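Local coordinates for protein inositol dehydrogenase (Lactobacillus casei, PDB 4MKX) that probably oxidises scyllo-inositol with NAD as cofactor, as a sugar alcohol dehydrogenase of the Gfo/Idh/MocA family, at residues G189-D194 / G230-G235. Residues are numbered along the deposited sequence; the frame is centred on the assembly and turned at random.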
# COMPACT_ATOMS: atom_id res chain seq x y z
N GLY A 189 -31.30 -14.44 14.31
CA GLY A 189 -31.22 -15.51 13.33
C GLY A 189 -29.87 -16.21 13.35
O GLY A 189 -29.74 -17.33 12.86
N GLY A 190 -28.87 -15.54 13.90
CA GLY A 190 -27.53 -16.10 13.98
C GLY A 190 -26.51 -15.25 13.24
O GLY A 190 -26.87 -14.42 12.40
N LEU A 191 -25.24 -15.47 13.54
CA LEU A 191 -24.16 -14.73 12.91
C LEU A 191 -23.92 -15.14 11.46
O LEU A 191 -23.74 -14.28 10.59
CB LEU A 191 -22.86 -14.91 13.71
CG LEU A 191 -21.61 -14.18 13.20
CD1 LEU A 191 -21.76 -12.69 13.36
CD2 LEU A 191 -20.37 -14.68 13.94
N PHE A 192 -23.91 -16.44 11.20
CA PHE A 192 -23.56 -16.90 9.87
C PHE A 192 -24.70 -16.65 8.88
O PHE A 192 -24.47 -16.36 7.71
CB PHE A 192 -23.13 -18.37 9.92
CG PHE A 192 -21.95 -18.61 10.83
CD1 PHE A 192 -20.67 -18.25 10.43
CD2 PHE A 192 -22.13 -19.17 12.09
CE1 PHE A 192 -19.58 -18.47 11.26
CE2 PHE A 192 -21.04 -19.39 12.93
CZ PHE A 192 -19.76 -19.02 12.51
N LEU A 193 -25.93 -16.76 9.38
CA LEU A 193 -27.10 -16.43 8.57
C LEU A 193 -27.08 -14.96 8.20
O LEU A 193 -27.34 -14.59 7.05
CB LEU A 193 -28.37 -16.74 9.36
CG LEU A 193 -29.65 -16.87 8.54
CD1 LEU A 193 -29.78 -18.31 8.06
CD2 LEU A 193 -30.86 -16.43 9.37
N ASP A 194 -26.79 -14.11 9.18
CA ASP A 194 -26.81 -12.67 8.97
C ASP A 194 -25.64 -12.17 8.13
O ASP A 194 -25.82 -11.35 7.21
CB ASP A 194 -26.83 -11.94 10.32
CG ASP A 194 -28.15 -12.07 11.04
OD1 ASP A 194 -29.18 -12.34 10.38
OD2 ASP A 194 -28.17 -11.89 12.28
N GLY A 230 -27.74 -16.33 22.60
CA GLY A 230 -27.47 -17.25 21.52
C GLY A 230 -27.00 -16.52 20.28
O GLY A 230 -27.35 -16.87 19.15
N GLU A 231 -26.22 -15.46 20.49
CA GLU A 231 -25.64 -14.73 19.38
C GLU A 231 -24.12 -14.79 19.45
O GLU A 231 -23.56 -15.24 20.44
CB GLU A 231 -26.12 -13.27 19.34
CG GLU A 231 -27.29 -13.04 18.41
CD GLU A 231 -26.95 -13.29 16.94
OE1 GLU A 231 -25.77 -13.54 16.60
OE2 GLU A 231 -27.88 -13.23 16.11
N LEU A 232 -23.46 -14.36 18.39
CA LEU A 232 -22.00 -14.38 18.33
C LEU A 232 -21.50 -13.04 17.87
O LEU A 232 -22.08 -12.43 16.97
CB LEU A 232 -21.51 -15.44 17.34
CG LEU A 232 -21.43 -16.88 17.80
CD1 LEU A 232 -21.09 -17.79 16.63
CD2 LEU A 232 -20.41 -17.01 18.92
N GLU A 233 -20.41 -12.58 18.47
CA GLU A 233 -19.77 -11.35 18.01
C GLU A 233 -18.69 -11.63 16.97
O GLU A 233 -18.48 -10.82 16.07
CB GLU A 233 -19.19 -10.57 19.19
CG GLU A 233 -17.98 -11.21 19.79
CD GLU A 233 -17.35 -10.36 20.85
OE1 GLU A 233 -18.10 -9.68 21.59
OE2 GLU A 233 -16.10 -10.38 20.96
N THR A 234 -17.99 -12.75 17.09
CA THR A 234 -17.02 -13.17 16.07
C THR A 234 -17.09 -14.67 15.92
O THR A 234 -17.20 -15.40 16.90
CB THR A 234 -15.56 -12.81 16.45
OG1 THR A 234 -15.51 -11.48 16.97
CG2 THR A 234 -14.65 -12.91 15.23
N GLY A 235 -17.03 -15.14 14.68
CA GLY A 235 -17.02 -16.56 14.43
C GLY A 235 -16.11 -16.86 13.27
O GLY A 235 -15.84 -16.01 12.42
O HOH W 1 -25.16 -16.65 16.53
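The Phe192 ring meets Leu232 and Gly235 obliquely, its CE2 4.0 Å from Leu232 CD1 and its CZ near Gly235 CA, where a side chain on the glycine would clash. The other flat group, the Glu231 carboxylate, lies by the start of helix 191-195. Its OE2 accepts a weak, bent hydrogen bond from the N-cap residue (Gly190 N to Glu231 OE2, 3.3 Å), while OE1 uses its anti lone pair to take Leu232 N at 3.0 Å; the chain, bent at chi2 (-64°), turns the carboxylate back that way. A water links Glu231 OE1 to Leu191 N. With an alanine in place of Glu231, Gly190 N and Leu232 N would probably lose these acceptors and the water one of its partners. Between the two flat groups, Leu191 crosses Leu232 at about a right angle, with CD2 3.7 Å from Leu232 CB and 3.5 Å from Gly235 N; CG anti to the backbone N (chi1 -179°) extends the Leu191 branch to both. Asp194 OD2, 4.1 Å from Glu231 OE2, forms a salt bridge with Arg253. The contact joins helix 191-195 to the start of strand 234-241 in the C-terminal domain's mixed sheet, with helix 328-347 packing on Phe192 and Leu232.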